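Local coordinates for CPXV018 protein (Cowpox virus, PDB 4PDC), which probably acts as a secreted viral decoy with an MHC class I-like fold that binds the NK-cell receptor NKG2D, at residues E[29-41]-E[52-64]. The protein carries 2 engineered substitutions. Sequence-based numbering, arbitrary orientation.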
# COMPACT_ATOMS: atom_id res chain seq x y z
N GLN E 29 1.50 -13.93 21.97
CA GLN E 29 2.52 -13.04 21.42
C GLN E 29 3.53 -13.82 20.58
O GLN E 29 4.05 -14.84 21.03
CB GLN E 29 3.24 -12.28 22.53
CG GLN E 29 4.12 -11.16 22.03
CD GLN E 29 4.97 -10.56 23.14
OE1 GLN E 29 5.97 -11.14 23.55
NE2 GLN E 29 4.57 -9.40 23.63
N ILE E 30 3.79 -13.33 19.37
CA ILE E 30 4.71 -14.00 18.45
C ILE E 30 5.88 -13.10 18.06
O ILE E 30 6.95 -13.59 17.70
CB ILE E 30 3.98 -14.47 17.16
CG1 ILE E 30 3.37 -13.28 16.41
CG2 ILE E 30 2.90 -15.49 17.52
CD1 ILE E 30 2.95 -13.62 14.98
N ILE E 31 5.67 -11.79 18.12
CA ILE E 31 6.70 -10.81 17.78
C ILE E 31 6.65 -9.66 18.78
O ILE E 31 5.58 -9.32 19.29
CB ILE E 31 6.53 -10.26 16.35
CG1 ILE E 31 6.59 -11.38 15.31
CG2 ILE E 31 7.59 -9.22 16.03
CD1 ILE E 31 6.07 -10.96 13.95
N THR E 32 7.81 -9.07 19.07
CA THR E 32 7.85 -7.86 19.89
C THR E 32 8.92 -6.91 19.35
O THR E 32 9.89 -7.33 18.72
CB THR E 32 8.12 -8.19 21.38
OG1 THR E 32 7.91 -7.01 22.17
CG2 THR E 32 9.53 -8.70 21.59
N PHE E 33 8.72 -5.63 19.62
CA PHE E 33 9.55 -4.56 19.09
C PHE E 33 9.75 -3.53 20.20
O PHE E 33 8.77 -3.11 20.82
CB PHE E 33 8.88 -3.94 17.86
CG PHE E 33 9.58 -2.72 17.31
CD1 PHE E 33 10.70 -2.86 16.51
CD2 PHE E 33 9.10 -1.45 17.57
CE1 PHE E 33 11.34 -1.74 16.00
CE2 PHE E 33 9.74 -0.33 17.06
CZ PHE E 33 10.86 -0.48 16.27
N ASP E 34 10.99 -3.16 20.48
CA ASP E 34 11.31 -2.31 21.64
C ASP E 34 11.63 -0.87 21.27
O ASP E 34 12.15 -0.11 22.09
CB ASP E 34 12.48 -2.91 22.43
CG ASP E 34 13.77 -2.98 21.62
OD1 ASP E 34 13.92 -2.26 20.61
OD2 ASP E 34 14.67 -3.77 22.01
N GLY E 35 11.32 -0.49 20.03
CA GLY E 35 11.62 0.85 19.55
C GLY E 35 12.83 0.85 18.64
O GLY E 35 12.95 1.71 17.77
N LYS E 36 13.71 -0.12 18.83
CA LYS E 36 14.93 -0.25 18.04
C LYS E 36 14.96 -1.58 17.29
O LYS E 36 15.04 -1.61 16.06
CB LYS E 36 16.16 -0.13 18.94
CG LYS E 36 17.49 -0.34 18.22
CD LYS E 36 18.66 -0.34 19.19
CE LYS E 36 19.97 -0.63 18.48
NZ LYS E 36 21.10 -0.84 19.44
N ASP E 37 14.90 -2.67 18.05
CA ASP E 37 15.03 -4.00 17.48
C ASP E 37 13.72 -4.77 17.52
O ASP E 37 12.88 -4.56 18.40
CB ASP E 37 16.11 -4.79 18.22
CG ASP E 37 17.48 -4.16 18.08
OD1 ASP E 37 18.10 -4.32 17.00
OD2 ASP E 37 17.95 -3.52 19.04
N ILE E 38 13.54 -5.66 16.55
CA ILE E 38 12.40 -6.55 16.51
C ILE E 38 12.91 -7.95 16.80
O ILE E 38 14.06 -8.26 16.52
CB ILE E 38 11.68 -6.50 15.15
CG1 ILE E 38 10.30 -7.14 15.24
CG2 ILE E 38 12.53 -7.17 14.07
CD1 ILE E 38 9.38 -6.74 14.10
N ARG E 39 12.06 -8.80 17.37
CA ARG E 39 12.47 -10.16 17.67
C ARG E 39 11.30 -11.13 17.76
O ARG E 39 10.21 -10.76 18.17
CB ARG E 39 13.26 -10.19 18.98
CG ARG E 39 12.45 -9.87 20.22
CD ARG E 39 13.33 -9.84 21.46
NE ARG E 39 12.54 -9.72 22.68
CZ ARG E 39 12.07 -10.75 23.39
NH1 ARG E 39 12.32 -12.00 23.02
NH2 ARG E 39 11.36 -10.52 24.49
N PRO E 40 11.54 -12.39 17.36
CA PRO E 40 10.50 -13.41 17.52
C PRO E 40 10.34 -13.80 18.99
O PRO E 40 11.32 -13.76 19.73
CB PRO E 40 11.01 -14.57 16.68
CG PRO E 40 12.49 -14.42 16.70
CD PRO E 40 12.76 -12.94 16.75
N THR E 41 9.13 -14.16 19.40
CA THR E 41 8.86 -14.59 20.77
C THR E 41 8.13 -15.93 20.77
O THR E 41 7.50 -16.31 21.76
CB THR E 41 8.02 -13.55 21.54
OG1 THR E 41 6.74 -13.40 20.92
CG2 THR E 41 8.72 -12.20 21.57
N LEU E 52 9.36 -10.27 9.92
CA LEU E 52 10.15 -9.50 10.87
C LEU E 52 10.75 -8.23 10.24
O LEU E 52 10.60 -7.14 10.79
CB LEU E 52 11.27 -10.36 11.47
CG LEU E 52 10.85 -11.51 12.40
CD1 LEU E 52 12.08 -12.27 12.88
CD2 LEU E 52 10.03 -11.02 13.59
N PRO E 53 11.43 -8.36 9.09
CA PRO E 53 12.03 -7.15 8.51
C PRO E 53 10.98 -6.15 8.03
O PRO E 53 11.20 -4.95 8.11
CB PRO E 53 12.86 -7.68 7.34
CG PRO E 53 12.28 -9.00 7.02
CD PRO E 53 11.77 -9.56 8.31
N PHE E 54 9.85 -6.66 7.55
CA PHE E 54 8.75 -5.81 7.11
C PHE E 54 8.18 -5.03 8.29
O PHE E 54 8.03 -3.81 8.23
CB PHE E 54 7.65 -6.67 6.45
CG PHE E 54 6.46 -5.88 5.98
CD1 PHE E 54 6.50 -5.21 4.77
CD2 PHE E 54 5.30 -5.83 6.73
CE1 PHE E 54 5.40 -4.49 4.32
CE2 PHE E 54 4.20 -5.11 6.29
CZ PHE E 54 4.26 -4.44 5.08
N TYR E 55 7.88 -5.73 9.38
CA TYR E 55 7.31 -5.10 10.56
C TYR E 55 8.30 -4.13 11.21
O TYR E 55 7.90 -3.10 11.75
CB TYR E 55 6.87 -6.14 11.59
CG TYR E 55 5.68 -6.99 11.17
CD1 TYR E 55 4.69 -6.48 10.33
CD2 TYR E 55 5.55 -8.30 11.62
CE1 TYR E 55 3.61 -7.26 9.95
CE2 TYR E 55 4.47 -9.08 11.25
CZ TYR E 55 3.50 -8.56 10.41
OH TYR E 55 2.44 -9.35 10.04
N LYS E 56 9.59 -4.46 11.17
CA LYS E 56 10.59 -3.57 11.75
C LYS E 56 10.51 -2.20 11.09
O LYS E 56 10.59 -1.18 11.76
CB LYS E 56 12.00 -4.15 11.60
CG LYS E 56 13.08 -3.32 12.30
CD LYS E 56 14.45 -3.97 12.19
CE LYS E 56 15.50 -3.19 12.95
NZ LYS E 56 16.83 -3.87 12.92
N ASN E 57 10.31 -2.19 9.78
CA ASN E 57 10.18 -0.94 9.05
C ASN E 57 8.86 -0.24 9.33
O ASN E 57 8.83 0.96 9.59
CB ASN E 57 10.32 -1.19 7.54
CG ASN E 57 11.75 -1.48 7.13
OD1 ASN E 57 12.69 -0.92 7.69
ND2 ASN E 57 11.92 -2.36 6.15
N VAL E 58 7.76 -0.98 9.25
CA VAL E 58 6.44 -0.41 9.51
C VAL E 58 6.35 0.14 10.94
O VAL E 58 5.78 1.20 11.16
CB VAL E 58 5.32 -1.44 9.30
CG1 VAL E 58 3.97 -0.89 9.75
CG2 VAL E 58 5.26 -1.85 7.83
N PHE E 59 6.90 -0.59 11.90
CA PHE E 59 6.82 -0.18 13.29
C PHE E 59 7.67 1.06 13.55
O PHE E 59 7.21 2.02 14.18
CB PHE E 59 7.23 -1.32 14.23
CG PHE E 59 6.30 -2.51 14.19
CD1 PHE E 59 5.12 -2.48 13.47
CD2 PHE E 59 6.62 -3.67 14.89
CE1 PHE E 59 4.27 -3.58 13.44
CE2 PHE E 59 5.77 -4.78 14.86
CZ PHE E 59 4.60 -4.72 14.13
N SER E 60 8.91 1.06 13.06
CA SER E 60 9.80 2.21 13.26
C SER E 60 9.18 3.47 12.66
O SER E 60 9.17 4.53 13.29
CB SER E 60 11.17 1.95 12.64
OG SER E 60 11.81 0.85 13.26
N GLU E 61 8.66 3.35 11.44
CA GLU E 61 8.03 4.47 10.76
C GLU E 61 6.77 4.94 11.48
O GLU E 61 6.48 6.14 11.52
CB GLU E 61 7.70 4.10 9.31
CG GLU E 61 8.92 3.84 8.44
CD GLU E 61 9.70 5.10 8.10
OE1 GLU E 61 9.22 6.21 8.42
OE2 GLU E 61 10.79 4.99 7.50
N PHE E 62 6.01 4.00 12.05
CA PHE E 62 4.81 4.35 12.81
C PHE E 62 5.11 5.39 13.88
O PHE E 62 4.37 6.35 14.06
CB PHE E 62 4.20 3.10 13.46
CG PHE E 62 3.00 3.39 14.33
CD1 PHE E 62 1.72 3.37 13.81
CD2 PHE E 62 3.16 3.68 15.68
CE1 PHE E 62 0.62 3.64 14.61
CE2 PHE E 62 2.07 3.94 16.49
CZ PHE E 62 0.80 3.92 15.95
N PHE E 63 6.22 5.19 14.59
CA PHE E 63 6.60 6.10 15.66
C PHE E 63 7.29 7.36 15.15
O PHE E 63 7.05 8.45 15.64
CB PHE E 63 7.49 5.39 16.67
CG PHE E 63 6.78 4.34 17.47
CD1 PHE E 63 5.89 4.70 18.47
CD2 PHE E 63 7.00 2.99 17.23
CE1 PHE E 63 5.22 3.74 19.21
CE2 PHE E 63 6.34 2.03 17.97
CZ PHE E 63 5.45 2.40 18.96
N SER E 64 8.16 7.20 14.15
CA SER E 64 8.96 8.33 13.67
C SER E 64 8.11 9.31 12.86
O SER E 64 8.50 10.46 12.67
CB SER E 64 10.14 7.83 12.84
OG SER E 64 9.72 7.22 11.64
O HOH W 1 14.12 0.10 13.82
O HOH W 2 16.00 -6.05 15.03
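Phe33 lies with its ring held between the helix and its own hairpin turn: Phe59 CB sits over one face, 3.9 Å from the Phe33 ring centroid in a CH-pi contact, while Gly35 N lies above the opposite face, offset toward the rim. The setting is an MHC class I-like platform, in which helix 51-64 packs across the edge hairpin of the antiparallel sheet, made of strands 29-33 and 38-40. The Phe33 and Phe59 side chains pass in opposite directions, and Phe59 turns an edge toward the Phe33 face in an offset edge-to-face pair with planes at 67°. Phe8, from strand 2-13, makes a further edge-to-face contact with Phe59.

Toward the start of the helix the contact becomes aliphatic. Ile38, its CG1 anti to the backbone N (chi1 -165°), rests CD1 against the first turn, 3.6 Å from Tyr55 CB and equally near the carbonyl oxygen of Leu52, and lays CG2 against Lys56 CB. Ile31 CD1 meets the edge of the Tyr55 ring, 3.6 Å from Tyr55 CD2; the Tyr55 hydroxyl is hydrogen-bonded to His137 ND1. Leu52 straddles both strands, CD2 reaching Ile31 and CD1 reaching Pro40 CD.

No direct hydrogen bond joins the segments; water mediates at the exposed margin. Asp34 OD1 receives the backbone N-H groups of Lys36 and Asp37; the first bond closes an Asx turn and the two together make an Asx motif at the hairpin tip. Lys56 NZ stays 4.3 Å from Asp37 OD1, beyond salt-bridge range. One water accepts from both Ile38 N (2.9 Å) and Lys56 NZ (3.1 Å), the latter ending a fully extended lysine chain.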